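Local coordinates for possible periplasmic protein (Campylobacter jejuni, PDB 3RGC) that is a SurA-like periplasmic chaperone that may also have peptidyl-prolyl cis-trans isomerase activity, at residues I50-M64 and F89-L102. Residues are numbered along the deposited sequence; the frame is centred on the assembly and turned at random.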
loop_
_atom_site.group_PDB
_atom_site.type_symbol
_atom_site.label_atom_id
_atom_site.label_comp_id
_atom_site.label_asym_id
_atom_site.label_seq_id
_atom_site.Cartn_x
_atom_site.Cartn_y
_atom_site.Cartn_z
ATOM N N ILE B 50 25.605 -13.465 -24.306
ATOM C CA ILE B 50 25.201 -13.122 -22.958
ATOM C C ILE B 50 26.408 -13.304 -22.072
ATOM O O ILE B 50 27.097 -14.305 -22.187
ATOM C CB ILE B 50 24.081 -14.053 -22.445
ATOM C CG1 ILE B 50 22.854 -13.974 -23.349
ATOM C CG2 ILE B 50 23.699 -13.696 -21.015
ATOM C CD1 ILE B 50 22.332 -12.556 -23.541
ATOM N N VAL B 51 26.664 -12.342 -21.187
ATOM C CA VAL B 51 27.763 -12.456 -20.227
ATOM C C VAL B 51 27.579 -11.543 -18.996
ATOM O O VAL B 51 26.966 -10.487 -19.081
ATOM C CB VAL B 51 29.130 -12.163 -20.905
ATOM C CG1 VAL B 51 29.256 -10.692 -21.206
ATOM C CG2 VAL B 51 30.264 -12.610 -20.021
ATOM N N VAL B 52 28.139 -11.965 -17.866
ATOM C CA VAL B 52 28.130 -11.206 -16.623
ATOM C C VAL B 52 29.555 -10.985 -16.040
ATOM O O VAL B 52 30.263 -11.943 -15.732
ATOM C CB VAL B 52 27.294 -11.955 -15.576
ATOM C CG1 VAL B 52 27.298 -11.202 -14.262
ATOM C CG2 VAL B 52 25.876 -12.206 -16.099
ATOM N N ASN B 53 29.949 -9.717 -15.907
ATOM C CA ASN B 53 31.187 -9.281 -15.250
ATOM C C ASN B 53 31.194 -9.572 -13.777
ATOM O O ASN B 53 30.144 -9.713 -13.153
ATOM C CB ASN B 53 31.265 -7.742 -15.257
ATOM C CG ASN B 53 31.664 -7.201 -16.551
ATOM O OD1 ASN B 53 30.951 -6.413 -17.142
ATOM N ND2 ASN B 53 32.826 -7.620 -17.029
ATOM N N ASP B 54 32.381 -9.504 -13.194
ATOM C CA ASP B 54 32.498 -9.425 -11.752
ATOM C C ASP B 54 31.902 -8.131 -11.214
ATOM O O ASP B 54 31.242 -8.151 -10.181
ATOM C CB ASP B 54 33.945 -9.590 -11.335
ATOM C CG ASP B 54 34.432 -11.014 -11.535
ATOM O OD1 ASP B 54 34.462 -11.774 -10.540
ATOM O OD2 ASP B 54 34.748 -11.381 -12.692
ATOM N N LEU B 55 32.096 -7.021 -11.922
ATOM C CA LEU B 55 31.508 -5.748 -11.491
ATOM C C LEU B 55 29.986 -5.713 -11.593
ATOM O O LEU B 55 29.331 -5.203 -10.704
ATOM C CB LEU B 55 32.105 -4.551 -12.228
ATOM C CG LEU B 55 33.626 -4.379 -12.147
ATOM C CD1 LEU B 55 34.029 -3.063 -12.782
ATOM C CD2 LEU B 55 34.126 -4.456 -10.717
ATOM N N GLU B 56 29.427 -6.233 -12.678
ATOM C CA GLU B 56 27.990 -6.431 -12.746
ATOM C C GLU B 56 27.536 -7.322 -11.606
ATOM O O GLU B 56 26.532 -7.049 -10.972
ATOM C CB GLU B 56 27.599 -7.128 -14.038
ATOM C CG GLU B 56 27.763 -6.307 -15.276
ATOM C CD GLU B 56 27.347 -7.096 -16.482
ATOM O OE1 GLU B 56 28.129 -7.978 -16.899
ATOM O OE2 GLU B 56 26.222 -6.869 -16.978
ATOM N N LEU B 57 28.269 -8.408 -11.375
ATOM C CA LEU B 57 27.900 -9.362 -10.335
ATOM C C LEU B 57 27.923 -8.685 -8.977
ATOM O O LEU B 57 26.974 -8.818 -8.204
ATOM C CB LEU B 57 28.816 -10.586 -10.335
ATOM C CG LEU B 57 28.596 -11.593 -9.196
ATOM C CD1 LEU B 57 27.281 -12.303 -9.356
ATOM C CD2 LEU B 57 29.695 -12.611 -9.173
ATOM N N ASP B 58 28.989 -7.933 -8.707
ATOM C CA ASP B 58 29.116 -7.221 -7.435
ATOM C C ASP B 58 28.063 -6.138 -7.319
ATOM O O ASP B 58 27.499 -5.928 -6.250
ATOM C CB ASP B 58 30.505 -6.590 -7.277
ATOM C CG ASP B 58 31.605 -7.622 -7.100
ATOM O OD1 ASP B 58 31.294 -8.773 -6.725
ATOM O OD2 ASP B 58 32.786 -7.277 -7.335
ATOM N N ASP B 59 27.799 -5.440 -8.419
ATOM C CA ASP B 59 26.802 -4.393 -8.383
ATOM C C ASP B 59 25.439 -4.993 -8.066
ATOM O O ASP B 59 24.635 -4.390 -7.369
ATOM C CB ASP B 59 26.735 -3.624 -9.698
ATOM C CG ASP B 59 25.677 -2.531 -9.663
ATOM O OD1 ASP B 59 25.678 -1.764 -8.676
ATOM O OD2 ASP B 59 24.838 -2.446 -10.594
ATOM N N ALA B 60 25.186 -6.186 -8.589
ATOM C CA ALA B 60 23.905 -6.842 -8.375
ATOM C C ALA B 60 23.791 -7.335 -6.936
ATOM O O ALA B 60 22.709 -7.293 -6.340
ATOM C CB ALA B 60 23.719 -7.981 -9.342
ATOM N N ILE B 61 24.908 -7.789 -6.374
ATOM C CA ILE B 61 24.908 -8.190 -4.973
ATOM C C ILE B 61 24.483 -7.030 -4.070
ATOM O O ILE B 61 23.570 -7.178 -3.251
ATOM C CB ILE B 61 26.268 -8.734 -4.490
ATOM C CG1 ILE B 61 26.735 -9.926 -5.340
ATOM C CG2 ILE B 61 26.177 -9.128 -3.019
ATOM C CD1 ILE B 61 25.879 -11.153 -5.234
ATOM N N ASN B 62 25.133 -5.875 -4.215
ATOM C CA ASN B 62 24.762 -4.707 -3.408
ATOM C C ASN B 62 23.274 -4.323 -3.509
ATOM O O ASN B 62 22.633 -4.010 -2.516
ATOM C CB ASN B 62 25.643 -3.509 -3.753
ATOM C CG ASN B 62 27.121 -3.795 -3.558
ATOM O OD1 ASN B 62 27.508 -4.562 -2.677
ATOM N ND2 ASN B 62 27.959 -3.172 -4.380
ATOM N N LYS B 63 22.733 -4.331 -4.717
ATOM C CA LYS B 63 21.330 -4.014 -4.922
ATOM C C LYS B 63 20.412 -4.996 -4.204
ATOM O O LYS B 63 19.349 -4.606 -3.720
ATOM C CB LYS B 63 20.999 -4.028 -6.405
ATOM C CG LYS B 63 21.506 -2.838 -7.198
ATOM C CD LYS B 63 21.119 -3.067 -8.666
ATOM C CE LYS B 63 21.508 -1.926 -9.588
ATOM N NZ LYS B 63 21.030 -2.218 -10.978
ATOM N N MET B 64 20.810 -6.266 -4.146
ATOM C CA MET B 64 20.047 -7.263 -3.393
ATOM C C MET B 64 20.141 -6.994 -1.883
ATOM O O MET B 64 19.137 -7.080 -1.171
ATOM C CB MET B 64 20.504 -8.682 -3.753
ATOM C CG MET B 64 19.833 -9.813 -2.971
ATOM S SD MET B 64 21.011 -10.744 -1.962
ATOM C CE MET B 64 20.892 -9.843 -0.434
ATOM N N PHE B 89 27.713 -18.885 -3.025
ATOM C CA PHE B 89 26.646 -17.921 -3.233
ATOM C C PHE B 89 26.887 -17.074 -4.481
ATOM O O PHE B 89 26.010 -16.983 -5.337
ATOM C CB PHE B 89 26.503 -17.012 -2.014
ATOM C CG PHE B 89 25.615 -15.823 -2.245
ATOM C CD1 PHE B 89 24.239 -15.932 -2.112
ATOM C CD2 PHE B 89 26.154 -14.601 -2.600
ATOM C CE1 PHE B 89 23.413 -14.839 -2.332
ATOM C CE2 PHE B 89 25.335 -13.502 -2.811
ATOM C CZ PHE B 89 23.965 -13.623 -2.676
ATOM N N ARG B 90 28.070 -16.464 -4.581
ATOM C CA ARG B 90 28.409 -15.640 -5.741
ATOM C C ARG B 90 28.287 -16.449 -7.013
ATOM O O ARG B 90 27.814 -15.953 -8.025
ATOM C CB ARG B 90 29.836 -15.099 -5.661
ATOM C CG ARG B 90 30.055 -13.975 -4.662
ATOM C CD ARG B 90 31.486 -13.407 -4.751
ATOM N NE ARG B 90 31.600 -12.230 -5.619
ATOM C CZ ARG B 90 32.235 -12.218 -6.791
ATOM N NH1 ARG B 90 32.819 -13.326 -7.241
ATOM N NH2 ARG B 90 32.290 -11.102 -7.512
ATOM N N THR B 91 28.747 -17.691 -6.975
ATOM C CA THR B 91 28.715 -18.521 -8.172
ATOM C C THR B 91 27.276 -18.766 -8.597
ATOM O O THR B 91 26.936 -18.611 -9.767
ATOM C CB THR B 91 29.437 -19.864 -7.951
ATOM O OG1 THR B 91 30.825 -19.620 -7.690
ATOM C CG2 THR B 91 29.305 -20.755 -9.176
ATOM N N ASN B 92 26.422 -19.133 -7.644
ATOM C CA ASN B 92 25.025 -19.389 -7.974
ATOM C C ASN B 92 24.278 -18.123 -8.355
ATOM O O ASN B 92 23.387 -18.156 -9.195
ATOM C CB ASN B 92 24.306 -20.097 -6.836
ATOM C CG ASN B 92 24.885 -21.470 -6.552
ATOM O OD1 ASN B 92 25.444 -22.122 -7.444
ATOM N ND2 ASN B 92 24.769 -21.912 -5.306
ATOM N N PHE B 93 24.649 -17.006 -7.740
ATOM C CA PHE B 93 23.966 -15.745 -7.990
ATOM C C PHE B 93 24.282 -15.344 -9.423
ATOM O O PHE B 93 23.398 -14.948 -10.185
ATOM C CB PHE B 93 24.446 -14.696 -6.993
ATOM C CG PHE B 93 23.674 -13.409 -7.027
ATOM C CD1 PHE B 93 22.569 -13.232 -6.217
ATOM C CD2 PHE B 93 24.077 -12.362 -7.835
ATOM C CE1 PHE B 93 21.860 -12.034 -6.229
ATOM C CE2 PHE B 93 23.378 -11.170 -7.852
ATOM C CZ PHE B 93 22.266 -11.004 -7.046
ATOM N N LYS B 94 25.547 -15.499 -9.795
ATOM C CA LYS B 94 25.986 -15.189 -11.141
ATOM C C LYS B 94 25.192 -15.918 -12.231
ATOM O O LYS B 94 24.840 -15.325 -13.246
ATOM C CB LYS B 94 27.467 -15.494 -11.304
ATOM C CG LYS B 94 28.018 -14.994 -12.644
ATOM C CD LYS B 94 29.452 -15.381 -12.799
ATOM C CE LYS B 94 29.929 -15.122 -14.195
ATOM N NZ LYS B 94 31.275 -15.731 -14.377
ATOM N N LYS B 95 24.916 -17.198 -12.019
ATOM C CA LYS B 95 24.180 -17.993 -12.996
ATOM C C LYS B 95 22.733 -17.535 -13.153
ATOM O O LYS B 95 22.205 -17.521 -14.263
ATOM C CB LYS B 95 24.230 -19.476 -12.639
ATOM C CG LYS B 95 25.535 -20.136 -13.033
ATOM C CD LYS B 95 25.675 -21.524 -12.430
ATOM C CE LYS B 95 27.023 -22.128 -12.786
ATOM N NZ LYS B 95 27.375 -23.278 -11.909
ATOM N N ASP B 96 22.095 -17.179 -12.041
ATOM C CA ASP B 96 20.776 -16.551 -12.077
ATOM C C ASP B 96 20.770 -15.267 -12.912
ATOM O O ASP B 96 19.801 -14.993 -13.628
ATOM C CB ASP B 96 20.298 -16.217 -10.659
ATOM C CG ASP B 96 20.134 -17.450 -9.789
ATOM O OD1 ASP B 96 19.950 -18.554 -10.354
ATOM O OD2 ASP B 96 20.182 -17.313 -8.542
ATOM N N LEU B 97 21.832 -14.472 -12.803
ATOM C CA LEU B 97 21.909 -13.219 -13.561
ATOM C C LEU B 97 22.131 -13.473 -15.044
ATOM O O LEU B 97 21.576 -12.765 -15.888
ATOM C CB LEU B 97 23.021 -12.310 -13.046
ATOM C CG LEU B 97 22.878 -11.686 -11.657
ATOM C CD1 LEU B 97 24.219 -11.090 -11.209
ATOM C CD2 LEU B 97 21.789 -10.628 -11.658
ATOM N N GLU B 98 22.967 -14.460 -15.356
ATOM C CA GLU B 98 23.205 -14.827 -16.740
ATOM C C GLU B 98 21.877 -15.264 -17.349
ATOM O O GLU B 98 21.517 -14.827 -18.444
ATOM C CB GLU B 98 24.238 -15.953 -16.846
ATOM C CG GLU B 98 25.661 -15.544 -16.540
ATOM C CD GLU B 98 26.585 -16.749 -16.340
ATOM O OE1 GLU B 98 26.122 -17.762 -15.779
ATOM O OE2 GLU B 98 27.769 -16.690 -16.746
ATOM N N LYS B 99 21.146 -16.108 -16.623
ATOM C CA LYS B 99 19.835 -16.568 -17.065
ATOM C C LYS B 99 18.859 -15.399 -17.202
ATOM O O LYS B 99 18.058 -15.361 -18.145
ATOM C CB LYS B 99 19.257 -17.629 -16.118
ATOM C CG LYS B 99 19.955 -18.997 -16.165
ATOM C CD LYS B 99 19.302 -19.995 -15.181
ATOM C CE LYS B 99 20.104 -21.283 -15.048
ATOM N NZ LYS B 99 19.314 -22.487 -15.478
ATOM N N ARG B 100 18.927 -14.446 -16.276
ATOM C CA ARG B 100 18.062 -13.268 -16.373
ATOM C C ARG B 100 18.416 -12.405 -17.583
ATOM O O ARG B 100 17.515 -11.949 -18.289
ATOM C CB ARG B 100 18.072 -12.426 -15.092
ATOM C CG ARG B 100 17.002 -12.841 -14.092
ATOM C CD ARG B 100 16.811 -11.824 -12.972
ATOM N NE ARG B 100 17.893 -11.863 -11.993
ATOM C CZ ARG B 100 18.068 -12.845 -11.114
ATOM N NH1 ARG B 100 17.240 -13.883 -11.099
ATOM N NH2 ARG B 100 19.080 -12.795 -10.257
ATOM N N LYS B 101 19.712 -12.189 -17.837
ATOM C CA LYS B 101 20.111 -11.462 -19.044
ATOM C C LYS B 101 19.584 -12.182 -20.301
ATOM O O LYS B 101 19.093 -11.546 -21.233
ATOM C CB LYS B 101 21.628 -11.279 -19.123
ATOM C CG LYS B 101 22.181 -10.082 -18.364
ATOM C CD LYS B 101 23.663 -9.887 -18.664
ATOM C CE LYS B 101 24.134 -8.497 -18.292
ATOM N NZ LYS B 101 25.426 -8.152 -18.980
ATOM N N LEU B 102 19.655 -13.515 -20.296
ATOM C CA LEU B 102 19.245 -14.332 -21.442
ATOM C C LEU B 102 17.768 -14.146 -21.755
ATOM O O LEU B 102 17.387 -13.883 -22.899
ATOM C CB LEU B 102 19.545 -15.825 -21.184
ATOM C CG LEU B 102 18.889 -16.793 -22.174
ATOM C CD1 LEU B 102 19.395 -16.519 -23.581
ATOM C CD2 LEU B 102 19.084 -18.279 -21.808
HETATM O O HOH W 1 29.138 -14.892 -18.052
#
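L57 and F93 interlock where helices 54-64 and 89-102 cross at 100°, their axes 10.3 Å apart. Each is a knob in a hole of the other helix. L57 sits among R90, F93, K94 and L97; F93 sits among L57, A60, I61 and M64. I61 CD1 lies over one face of the F93 ring, 3.6 Å from its centroid, a CH-pi contact. A60 CB meets the ring edge at CE2. The same I61 methyl also touches F89 CE2 at 3.4 Å. L57 splits its branches: CD1 meets F93 CD2, L97 CD1 and the CA and CB of K94, while CD2 covers one face of the R90 guanidinium. A bend at chi3 (95°) brings that guanidinium to D58, where NH2 makes a nearly straight salt-bridge bond to OD1 (2.7 Å, 172°). The acceptor lies in the guanidinium plane. D54 adds a long salt bridge to R90, completing a network along one flank of L57.

Near the start of 50-64, K101 runs extended beyond CG. Its NZ bonds V51 O at 2.8 Å, nearly in line with the carbonyl, and forms a salt bridge with E56 OE2, modelled rather short. E56 OE1 accepts the backbone N-H of N53. I50 CG2 lies on K101 CB. V52 CG2 presses on E98 CG, and a water joins V52 N to E98 OE2.

The contact lies within the SurA N-terminal region. Helix 30-48 packs against 89-102 through E98, K99 and L102, and F75 of helix 72-81 meets the F89 ring.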